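Local coordinates for protein 2-hydroxyisobutyryl-CoA mutase large subunit (Aquincola tertiaricarbonis, PDB 4R3U) that catalyses, with its small cobalamin-binding partner subunit, the interconversion of 2-hydroxyisobutyryl-CoA and (S)-3-hydroxybutyryl-CoA, at residues V289-P294 with A330-S335; L316-A321 with S335-F340; R516-V521 with A549-D555. All blocks are in the same frame, centred on the assembly; numbering follows the deposited sequence.

Contact 1: residues V289-P294 with A330-S335; sequences VDEFAP and ARNPES
Asp290 joins two loops of the TIM barrel, 289-294 and 330-335, which lead into the neighbouring parallel strands 298-302 and 340-344. Its carboxylate reaches across and is held by backbone and hydroxyl donors. Arg331 N comes in on the syn lone pair of Asp290 OD2, at 2.8 Å. Asp290 OD1 takes the hydroxyl Ser335 OG at 2.7 Å, met on the anti side and 15° out of the carboxylate plane, and adds a weak bond from Asn332 N at 3.2 Å. With CG anti to its carbonyl carbon (chi1 -63°), Asp290 points the acid at this run of donors; a short acidic side chain suits a loop that presents successive amides. Three donors, one of them weak, face the carboxylate and would probably favour its ionised form.

Asn332 turns back on its own loop: its OD1 accepts Glu334 N at 3.1 Å, an Asx turn that bends the chain towards Ser335. Compact apolar groups fill in beside the polar grip. Ala293 CB lies 3.5 Å from Ser335 OG, and Pro294 CB rests 3.6 Å from Glu334 CB, while Pro294 CA makes a CH...O contact of 3.4 Å with Glu334 O. Behind the contact, Val289 and Ala293 pack on Met324 of helix 306-327, and Val289 also touches Val279 and Thr283 of helix 264-283, the helix that precedes strand 298-302.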
loop_
_atom_site.group_PDB
_atom_site.type_symbol
_atom_site.label_atom_id
_atom_site.label_comp_id
_atom_site.label_asym_id
_atom_site.label_seq_id
_atom_site.Cartn_x
_atom_site.Cartn_y
_atom_site.Cartn_z
ATOM N N VAL A 289 23.651 34.023 3.286
ATOM C CA VAL A 289 22.683 32.944 3.045
ATOM C C VAL A 289 23.317 31.705 2.414
ATOM O O VAL A 289 23.025 30.586 2.840
ATOM C CB VAL A 289 21.432 33.393 2.242
ATOM C CG1 VAL A 289 20.238 32.505 2.566
ATOM C CG2 VAL A 289 21.099 34.866 2.469
ATOM N N ASP A 290 24.197 31.900 1.417
ATOM C CA ASP A 290 24.835 30.788 0.704
ATOM C C ASP A 290 25.868 29.982 1.524
ATOM O O ASP A 290 26.242 28.877 1.126
ATOM C CB ASP A 290 25.335 31.223 -0.688
ATOM C CG ASP A 290 24.238 31.673 -1.646
ATOM O OD1 ASP A 290 23.157 31.065 -1.638
ATOM O OD2 ASP A 290 24.489 32.594 -2.451
ATOM N N GLU A 291 26.277 30.505 2.697
ATOM C CA GLU A 291 27.200 29.800 3.591
ATOM C C GLU A 291 26.466 28.698 4.388
ATOM O O GLU A 291 27.134 27.815 4.926
ATOM C CB GLU A 291 27.855 30.770 4.593
ATOM C CG GLU A 291 28.823 31.794 4.023
ATOM C CD GLU A 291 29.562 32.571 5.100
ATOM O OE1 GLU A 291 29.409 33.816 5.148
ATOM O OE2 GLU A 291 30.275 31.931 5.911
ATOM N N PHE A 292 25.116 28.769 4.518
ATOM C CA PHE A 292 24.354 27.829 5.355
ATOM C C PHE A 292 23.089 27.259 4.732
ATOM O O PHE A 292 22.754 26.107 5.018
ATOM C CB PHE A 292 24.064 28.450 6.746
ATOM C CG PHE A 292 23.073 29.594 6.737
ATOM C CD1 PHE A 292 23.494 30.897 6.486
ATOM C CD2 PHE A 292 21.716 29.367 6.977
ATOM C CE1 PHE A 292 22.575 31.951 6.459
ATOM C CE2 PHE A 292 20.798 30.422 6.945
ATOM C CZ PHE A 292 21.235 31.705 6.679
ATOM N N ALA A 293 22.382 28.035 3.878
ATOM C CA ALA A 293 21.163 27.570 3.202
ATOM C C ALA A 293 21.291 26.209 2.501
ATOM O O ALA A 293 20.362 25.388 2.654
ATOM C CB ALA A 293 20.619 28.614 2.265
ATOM N N PRO A 294 22.435 25.880 1.827
ATOM C CA PRO A 294 22.555 24.543 1.203
ATOM C C PRO A 294 22.387 23.363 2.172
ATOM O O PRO A 294 21.889 22.312 1.768
ATOM C CB PRO A 294 23.966 24.560 0.609
ATOM C CG PRO A 294 24.284 25.980 0.406
ATOM C CD PRO A 294 23.632 26.698 1.535
ATOM N N ALA A 330 19.648 34.419 -2.553
ATOM C CA ALA A 330 20.606 33.315 -2.649
ATOM C C ALA A 330 21.090 33.186 -4.095
ATOM O O ALA A 330 20.323 33.449 -5.032
ATOM C CB ALA A 330 19.963 32.008 -2.185
ATOM N N ARG A 331 22.388 32.867 -4.270
ATOM C CA ARG A 331 22.995 32.708 -5.591
ATOM C C ARG A 331 23.488 31.279 -5.859
ATOM O O ARG A 331 23.704 30.923 -7.020
ATOM C CB ARG A 331 24.078 33.767 -5.823
ATOM C CG ARG A 331 23.552 35.159 -5.568
ATOM C CD ARG A 331 24.423 36.251 -6.069
ATOM N NE ARG A 331 23.877 37.571 -5.776
ATOM C CZ ARG A 331 22.765 38.084 -6.306
ATOM N NH1 ARG A 331 22.045 37.380 -7.175
ATOM N NH2 ARG A 331 22.387 39.319 -6.003
ATOM N N ASN A 332 23.658 30.469 -4.791
ATOM C CA ASN A 332 24.082 29.075 -4.866
ATOM C C ASN A 332 22.810 28.247 -5.066
ATOM O O ASN A 332 21.897 28.340 -4.235
ATOM C CB ASN A 332 24.837 28.651 -3.571
ATOM C CG ASN A 332 25.398 27.227 -3.512
ATOM O OD1 ASN A 332 24.944 26.294 -4.190
ATOM N ND2 ASN A 332 26.376 27.024 -2.638
ATOM N N PRO A 333 22.730 27.442 -6.162
ATOM C CA PRO A 333 21.510 26.653 -6.424
ATOM C C PRO A 333 21.084 25.721 -5.296
ATOM O O PRO A 333 19.876 25.535 -5.101
ATOM C CB PRO A 333 21.838 25.893 -7.712
ATOM C CG PRO A 333 23.326 25.927 -7.810
ATOM C CD PRO A 333 23.729 27.245 -7.233
ATOM N N GLU A 334 22.066 25.189 -4.521
ATOM C CA GLU A 334 21.851 24.303 -3.358
ATOM C C GLU A 334 21.099 25.002 -2.227
ATOM O O GLU A 334 20.436 24.337 -1.421
ATOM C CB GLU A 334 23.169 23.742 -2.818
ATOM C CG GLU A 334 23.998 22.957 -3.823
ATOM C CD GLU A 334 25.112 22.178 -3.158
ATOM O OE1 GLU A 334 25.822 22.758 -2.306
ATOM O OE2 GLU A 334 25.245 20.973 -3.462
ATOM N N SER A 335 21.169 26.337 -2.181
ATOM C CA SER A 335 20.446 27.164 -1.210
ATOM C C SER A 335 18.935 27.163 -1.520
ATOM O O SER A 335 18.128 27.457 -0.649
ATOM C CB SER A 335 20.951 28.598 -1.283
ATOM O OG SER A 335 22.269 28.695 -0.784
#

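Contact 2: residues L316-A321 with S335-F340; sequences LRRCYA and SMRLRF. With 3KK (S-{(3R,5R,9R)-1-[(2R,3S,4R,5R)-5-(6-amino-9H-purin-9-yl)-4-hydroxy-3-(phosphonooxy)tetrahydrofuran-2-yl]-3,5,9-trihydroxy-8,8-dimethyl-3,5-dioxido-10,14-dioxo-2,4,6-trioxa-11,15-diaza-3lambda~5~,5lambda~5~-diphosphaheptadecan-17-yl} 2-hydroxy-2-methylpropanethioate), chain F.
Leu338 packs into the side of helix 306-327 between Tyr320 and Arg317. Leu338 CB lies 3.5 Å from Tyr320 CD2, and Leu338 CD1 3.6 Å from Tyr320 CB. On the other flank the aliphatic part of Arg317 crosses Leu338 at about a right angle, Arg317 CG standing 3.8 Å from Leu338 CB. Leu338 carries CG anti to its backbone N (chi1 -175°), which sends both methyl branches toward the helix, a good use of a branched apolar residue in a buried place. Further along, Ala321 offers a small surface, its CA making a CH...O contact of 3.4 Å with Met336 O.

A water joins the two backbones: it donates to Arg317 O and to Met336 O and accepts from Leu338 N at 2.8 Å, so a helix carbonyl and two loop polar groups are satisfied together. Beyond Leu338, Arg317 NH1 lies in the plane of the Phe340 ring, at its edge and 3.7 Å from CE1. Hydrogen bonds to Gly371 O and Thr83 O anchor that guanidinium, and Phe313 stacks on the Phe340 ring.

On the far side of the loop, Arg339 faces the substrate 2-hydroxyisobutyryl-CoA, whose pantetheine methyl CDP lies over one face of the guanidinium, toward its rim, 3.5 Å from Arg339 NH1. Asn248 and Leu296 O fix Arg339 NH2. Helix 306-327 links parallel strands 298-302 and 340-344 in a beta-alpha-beta crossover, with 335-340 as the return loop; the helix packs against helix 264-283 through Leu316 and Tyr320, while Leu338 and Phe340 touch Phe298 of strand 298-302.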
loop_
_atom_site.group_PDB
_atom_site.type_symbol
_atom_site.label_atom_id
_atom_site.label_comp_id
_atom_site.label_asym_id
_atom_site.label_seq_id
_atom_site.Cartn_x
_atom_site.Cartn_y
_atom_site.Cartn_z
ATOM N N LEU A 316 5.898 22.846 -1.549
ATOM C CA LEU A 316 6.908 23.242 -0.552
ATOM C C LEU A 316 8.251 23.501 -1.209
ATOM O O LEU A 316 8.868 24.524 -0.934
ATOM C CB LEU A 316 7.062 22.148 0.527
ATOM C CG LEU A 316 6.072 22.222 1.673
ATOM C CD1 LEU A 316 5.924 20.880 2.343
ATOM C CD2 LEU A 316 6.468 23.307 2.658
ATOM N N ARG A 317 8.697 22.592 -2.105
ATOM C CA ARG A 317 9.963 22.730 -2.826
ATOM C C ARG A 317 9.991 23.975 -3.678
ATOM O O ARG A 317 11.030 24.641 -3.722
ATOM C CB ARG A 317 10.254 21.498 -3.682
ATOM C CG ARG A 317 11.046 20.421 -2.949
ATOM C CD ARG A 317 11.767 19.476 -3.895
ATOM N NE ARG A 317 10.817 18.751 -4.740
ATOM C CZ ARG A 317 10.295 17.564 -4.449
ATOM N NH1 ARG A 317 10.690 16.906 -3.368
ATOM N NH2 ARG A 317 9.403 17.012 -5.253
ATOM N N ARG A 318 8.855 24.295 -4.361
ATOM C CA ARG A 318 8.722 25.469 -5.239
ATOM C C ARG A 318 8.738 26.769 -4.438
ATOM O O ARG A 318 9.450 27.702 -4.810
ATOM C CB ARG A 318 7.459 25.371 -6.121
ATOM C CG ARG A 318 7.333 26.491 -7.166
ATOM C CD ARG A 318 6.594 26.021 -8.387
ATOM N NE ARG A 318 5.154 26.170 -8.243
ATOM C CZ ARG A 318 4.244 25.480 -8.925
ATOM N NH1 ARG A 318 2.957 25.732 -8.760
ATOM N NH2 ARG A 318 4.616 24.539 -9.784
ATOM N N CYS A 319 7.953 26.820 -3.340
ATOM C CA CYS A 319 7.835 27.955 -2.416
ATOM C C CYS A 319 9.187 28.269 -1.782
ATOM O O CYS A 319 9.620 29.425 -1.781
ATOM C CB CYS A 319 6.768 27.675 -1.360
ATOM S SG CYS A 319 5.078 27.634 -2.003
ATOM N N TYR A 320 9.872 27.217 -1.310
ATOM C CA TYR A 320 11.191 27.306 -0.713
ATOM C C TYR A 320 12.203 27.891 -1.685
ATOM O O TYR A 320 12.937 28.799 -1.294
ATOM C CB TYR A 320 11.661 25.926 -0.227
ATOM C CG TYR A 320 13.077 25.939 0.315
ATOM C CD1 TYR A 320 13.365 26.507 1.555
ATOM C CD2 TYR A 320 14.129 25.390 -0.415
ATOM C CE1 TYR A 320 14.664 26.511 2.066
ATOM C CE2 TYR A 320 15.427 25.387 0.084
ATOM C CZ TYR A 320 15.689 25.953 1.324
ATOM O OH TYR A 320 16.964 25.959 1.818
ATOM N N ALA A 321 12.247 27.377 -2.947
ATOM C CA ALA A 321 13.158 27.885 -3.981
ATOM C C ALA A 321 12.950 29.386 -4.198
ATOM O O ALA A 321 13.926 30.152 -4.139
ATOM C CB ALA A 321 12.954 27.144 -5.279
ATOM N N SER A 335 21.169 26.337 -2.181
ATOM C CA SER A 335 20.446 27.164 -1.210
ATOM C C SER A 335 18.935 27.163 -1.520
ATOM O O SER A 335 18.128 27.457 -0.649
ATOM C CB SER A 335 20.951 28.598 -1.283
ATOM O OG SER A 335 22.269 28.695 -0.784
ATOM N N MET A 336 18.571 26.871 -2.779
ATOM C CA MET A 336 17.188 26.875 -3.236
ATOM C C MET A 336 16.577 25.458 -3.313
ATOM O O MET A 336 15.349 25.340 -3.429
ATOM C CB MET A 336 17.066 27.662 -4.559
ATOM C CG MET A 336 17.617 29.084 -4.459
ATOM S SD MET A 336 18.063 29.789 -6.059
ATOM C CE MET A 336 19.677 30.316 -5.709
ATOM N N ARG A 337 17.415 24.390 -3.199
ATOM C CA ARG A 337 16.902 23.020 -3.213
ATOM C C ARG A 337 16.535 22.463 -1.831
ATOM O O ARG A 337 17.408 22.253 -0.984
ATOM C CB ARG A 337 17.680 22.031 -4.122
ATOM C CG ARG A 337 19.141 21.784 -3.786
ATOM C CD ARG A 337 19.377 20.475 -3.050
ATOM N NE ARG A 337 20.717 20.406 -2.435
ATOM C CZ ARG A 337 21.034 20.910 -1.236
ATOM N NH1 ARG A 337 20.124 21.549 -0.514
ATOM N NH2 ARG A 337 22.265 20.778 -0.757
ATOM N N LEU A 338 15.217 22.261 -1.610
ATOM C CA LEU A 338 14.663 21.735 -0.370
ATOM C C LEU A 338 14.919 20.245 -0.282
ATOM O O LEU A 338 14.565 19.498 -1.191
ATOM C CB LEU A 338 13.142 22.046 -0.272
ATOM C CG LEU A 338 12.413 21.676 1.025
ATOM C CD1 LEU A 338 11.379 22.714 1.386
ATOM C CD2 LEU A 338 11.749 20.300 0.917
ATOM N N ARG A 339 15.545 19.829 0.810
ATOM C CA ARG A 339 15.822 18.432 1.129
ATOM C C ARG A 339 14.968 18.163 2.364
ATOM O O ARG A 339 14.893 19.029 3.250
ATOM C CB ARG A 339 17.324 18.173 1.444
ATOM C CG ARG A 339 18.309 18.447 0.296
ATOM C CD ARG A 339 19.739 18.353 0.783
ATOM N NE ARG A 339 19.931 19.194 1.968
ATOM C CZ ARG A 339 20.746 18.924 2.980
ATOM N NH1 ARG A 339 21.501 17.835 2.966
ATOM N NH2 ARG A 339 20.816 19.744 4.011
ATOM N N PHE A 340 14.287 16.994 2.411
ATOM C CA PHE A 340 13.418 16.670 3.541
ATOM C C PHE A 340 13.352 15.199 3.930
ATOM O O PHE A 340 13.461 14.311 3.079
ATOM C CB PHE A 340 11.996 17.271 3.372
ATOM C CG PHE A 340 11.059 16.547 2.427
ATOM C CD1 PHE A 340 11.165 16.714 1.045
ATOM C CD2 PHE A 340 10.027 15.747 2.918
ATOM C CE1 PHE A 340 10.261 16.086 0.175
ATOM C CE2 PHE A 340 9.150 15.089 2.043
ATOM C CZ PHE A 340 9.264 15.273 0.682
HETATM C C4 3KK F . 9.109 12.743 17.803
HETATM C C3 3KK F . 9.201 12.005 16.471
HETATM C C2 3KK F . 7.823 11.922 15.817
HETATM O O3 3KK F . 9.664 10.694 16.744
HETATM C C1 3KK F . 10.179 12.676 15.496
HETATM O O1 3KK F . 10.245 13.900 15.363
HETATM S S1P 3KK F . 11.170 11.522 14.608
HETATM C C2P 3KK F . 12.236 12.583 13.592
HETATM C C3P 3KK F . 13.347 11.769 12.978
HETATM N N4P 3KK F . 14.112 12.644 12.100
HETATM C C5P 3KK F . 14.840 12.174 11.083
HETATM O O5P 3KK F . 14.950 10.977 10.797
HETATM C C6P 3KK F . 15.542 13.280 10.289
HETATM C C7P 3KK F . 16.470 12.725 9.219
HETATM N N8P 3KK F . 17.039 13.820 8.424
HETATM C C9P 3KK F . 18.033 13.599 7.551
HETATM O O9P 3KK F . 18.539 12.487 7.389
HETATM C CAP 3KK F . 18.602 14.856 6.829
HETATM O OAP 3KK F . 18.634 16.010 7.695
HETATM C CBP 3KK F . 18.054 15.142 5.390
HETATM C CDP 3KK F . 18.876 16.261 4.732
HETATM C CEP 3KK F . 16.590 15.592 5.422
HETATM C CCP 3KK F . 18.192 13.902 4.481
HETATM O O6A 3KK F . 19.553 13.438 4.541
HETATM P P2A 3KK F . 20.038 11.999 4.096
HETATM O O4A 3KK F . 19.098 10.982 4.589
HETATM O O5A 3KK F . 21.470 11.884 4.466
HETATM O O3A 3KK F . 19.846 12.108 2.487
HETATM P P1A 3KK F . 20.683 13.059 1.442
HETATM O O1A 3KK F . 21.390 14.176 2.125
HETATM O O2A 3KK F . 19.772 13.384 0.332
HETATM O O5B 3KK F . 21.723 11.917 0.926
HETATM C C5B 3KK F . 23.013 11.675 1.531
HETATM C C4B 3KK F . 24.133 11.941 0.509
HETATM O O4B 3KK F . 23.856 11.313 -0.779
HETATM C C3B 3KK F . 24.291 13.434 0.242
HETATM O O3B 3KK F . 25.702 13.713 0.073
HETATM P P3B 3KK F . 26.574 14.562 1.135
HETATM O O8A 3KK F . 25.880 15.870 1.143
HETATM O O7A 3KK F . 26.471 13.758 2.370
HETATM O O9A 3KK F . 27.915 14.553 0.501
HETATM C C2B 3KK F . 23.539 13.641 -1.060
HETATM O O2B 3KK F . 24.027 14.774 -1.789
HETATM C C1B 3KK F . 23.809 12.342 -1.792
HETATM N N9A 3KK F . 22.732 12.002 -2.770
HETATM C C8A 3KK F . 21.451 11.719 -2.539
HETATM N N7A 3KK F . 20.860 11.485 -3.707
HETATM C C5A 3KK F . 21.778 11.599 -4.673
HETATM C C4A 3KK F . 22.948 11.915 -4.082
HETATM N N3A 3KK F . 24.081 12.098 -4.808
HETATM C C2A 3KK F . 24.062 11.943 -6.213
HETATM N N1A 3KK F . 22.807 11.604 -6.791
HETATM C C6A 3KK F . 21.712 11.459 -6.015
HETATM N N6A 3KK F . 20.529 11.147 -6.545
HETATM O O HOH W 1 13.532 23.601 -3.406
#

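Contact 3: residues R516-V521 with A549-D555; sequences RDEAKV and AGATMGD
Arg516 and Asp555 meet in a salt-bridge network that ties the start of helix 518-532 to the turn between helices 540-549 and 553-564. That turn joins two helix ends: a Schellman motif finishing at Gly550, whose positive phi of 104° suits glycine, which has no beta-carbon to press on Arg516 CB or Ala549 O, and a capping box of Thr552 and Asp555. Arg516 suits the place because its guanidinium can serve several acceptors. Arg516 NE and NH2 grip the Glu518 carboxylate side-on, NE going to OE1 and Arg516 NH2 to Glu518 OE2 at 2.8 Å. Arg516 NH1 turns the other way, giving a hydrogen bond of 3.0 Å to Gly550 O, which lies in the guanidinium plane, and a salt bridge to Asp555 OD2, met on its syn side with the guanidinium and carboxylate planes 58° apart. Arg516 CG sits between the backbone N and carbonyl carbon, and the straight chain beyond it delivers the guanidinium to the turn.

Val521 CG1 stands 4.0 Å above the centre of the Arg516 guanidinium and also lies 4.0 Å from Ala551 CB. Val521 CG2 packs 3.7 Å from Ala549 CB; alanines let the turn come close to the helix. In the box, Thr552 OG1 accepts Asp555 N and is also hydrogen-bonded to Asp138, while Asp555 OD2 takes Thr552 N at 2.8 Å in a nearly straight bond (174°).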
loop_
_atom_site.group_PDB
_atom_site.type_symbol
_atom_site.label_atom_id
_atom_site.label_comp_id
_atom_site.label_asym_id
_atom_site.label_seq_id
_atom_site.Cartn_x
_atom_site.Cartn_y
_atom_site.Cartn_z
ATOM N N ARG A 516 35.090 12.805 37.231
ATOM C CA ARG A 516 35.497 14.063 36.617
ATOM C C ARG A 516 36.224 15.043 37.539
ATOM O O ARG A 516 36.183 14.908 38.775
ATOM C CB ARG A 516 34.296 14.746 35.929
ATOM C CG ARG A 516 33.450 15.595 36.874
ATOM C CD ARG A 516 32.147 15.995 36.233
ATOM N NE ARG A 516 31.336 16.764 37.169
ATOM C CZ ARG A 516 30.067 17.092 36.972
ATOM N NH1 ARG A 516 29.437 16.709 35.870
ATOM N NH2 ARG A 516 29.414 17.799 37.879
ATOM N N ASP A 517 36.889 16.039 36.907
ATOM C CA ASP A 517 37.574 17.149 37.567
ATOM C C ASP A 517 36.492 18.187 37.841
ATOM O O ASP A 517 36.157 18.974 36.952
ATOM C CB ASP A 517 38.687 17.730 36.663
ATOM C CG ASP A 517 39.577 18.792 37.290
ATOM O OD1 ASP A 517 39.291 19.218 38.434
ATOM O OD2 ASP A 517 40.542 19.211 36.630
ATOM N N GLU A 518 35.904 18.138 39.056
ATOM C CA GLU A 518 34.802 19.003 39.485
ATOM C C GLU A 518 35.097 20.505 39.343
ATOM O O GLU A 518 34.279 21.239 38.776
ATOM C CB GLU A 518 34.356 18.646 40.917
ATOM C CG GLU A 518 32.887 18.934 41.188
ATOM C CD GLU A 518 31.877 18.294 40.244
ATOM O OE1 GLU A 518 32.034 17.099 39.902
ATOM O OE2 GLU A 518 30.913 18.994 39.863
ATOM N N ALA A 519 36.279 20.932 39.829
ATOM C CA ALA A 519 36.765 22.311 39.785
ATOM C C ALA A 519 36.798 22.856 38.354
ATOM O O ALA A 519 36.255 23.935 38.129
ATOM C CB ALA A 519 38.148 22.394 40.420
ATOM N N LYS A 520 37.393 22.094 37.392
ATOM C CA LYS A 520 37.508 22.460 35.975
ATOM C C LYS A 520 36.135 22.536 35.288
ATOM O O LYS A 520 35.901 23.473 34.524
ATOM C CB LYS A 520 38.467 21.512 35.237
ATOM C CG LYS A 520 38.811 21.944 33.813
ATOM C CD LYS A 520 40.238 21.544 33.417
ATOM C CE LYS A 520 40.521 21.605 31.922
ATOM N NZ LYS A 520 40.319 22.955 31.312
ATOM N N VAL A 521 35.224 21.575 35.578
ATOM C CA VAL A 521 33.869 21.549 35.036
ATOM C C VAL A 521 33.058 22.763 35.563
ATOM O O VAL A 521 32.402 23.454 34.775
ATOM C CB VAL A 521 33.163 20.167 35.273
ATOM C CG1 VAL A 521 31.660 20.197 34.915
ATOM C CG2 VAL A 521 33.864 19.052 34.503
ATOM N N ALA A 549 34.750 17.069 29.364
ATOM C CA ALA A 549 35.222 17.165 30.737
ATOM C C ALA A 549 34.405 16.339 31.759
ATOM O O ALA A 549 34.832 16.177 32.908
ATOM C CB ALA A 549 35.319 18.630 31.144
ATOM N N GLY A 550 33.273 15.811 31.323
ATOM C CA GLY A 550 32.385 15.002 32.150
ATOM C C GLY A 550 31.122 15.703 32.627
ATOM O O GLY A 550 30.442 15.197 33.526
ATOM N N ALA A 551 30.786 16.869 32.020
ATOM C CA ALA A 551 29.565 17.604 32.360
ATOM C C ALA A 551 28.358 16.832 31.842
ATOM O O ALA A 551 28.407 16.194 30.774
ATOM C CB ALA A 551 29.585 18.992 31.728
ATOM N N THR A 552 27.272 16.885 32.609
ATOM C CA THR A 552 26.015 16.254 32.222
ATOM C C THR A 552 25.172 17.313 31.537
ATOM O O THR A 552 25.491 18.502 31.627
ATOM C CB THR A 552 25.305 15.617 33.423
ATOM O OG1 THR A 552 24.847 16.650 34.294
ATOM C CG2 THR A 552 26.178 14.623 34.175
ATOM N N MET A 553 24.102 16.889 30.845
ATOM C CA MET A 553 23.177 17.799 30.183
ATOM C C MET A 553 22.544 18.747 31.229
ATOM O O MET A 553 22.462 19.952 30.994
ATOM C CB MET A 553 22.092 16.986 29.460
ATOM C CG MET A 553 21.034 17.849 28.827
ATOM S SD MET A 553 19.647 16.904 28.275
ATOM C CE MET A 553 20.261 16.277 26.784
ATOM N N GLY A 554 22.127 18.163 32.361
ATOM C CA GLY A 554 21.563 18.855 33.513
ATOM C C GLY A 554 22.473 19.929 34.064
ATOM O O GLY A 554 21.999 21.022 34.367
ATOM N N ASP A 555 23.790 19.648 34.160
ATOM C CA ASP A 555 24.786 20.635 34.642
ATOM C C ASP A 555 24.727 21.901 33.768
ATOM O O ASP A 555 24.595 23.009 34.295
ATOM C CB ASP A 555 26.226 20.069 34.586
ATOM C CG ASP A 555 26.592 18.944 35.534
ATOM O OD1 ASP A 555 26.093 18.938 36.676
ATOM O OD2 ASP A 555 27.431 18.110 35.160
#

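Following the chain, segment 289-294 comes first, then 316-321 on helix 306-327, then 330-335 and 335-340, so contacts 1 and 2 cross. Contact 1 closes a loop that takes in strand 298-302 and the helix after it; contact 2 closes the shorter return from that helix toward strand 340-344. They share Ser335, their centres are 11 Å apart, and a probable hydrogen bond from Arg337 NH2 to Pro294 O links them. Together they tie the two strand entrances to the helix connecting them. Contact 3 follows in series, joining the link before helix 518-532 to the turn between helices 540-549 and 553-564, its centre about 38 Å from that of contact 1.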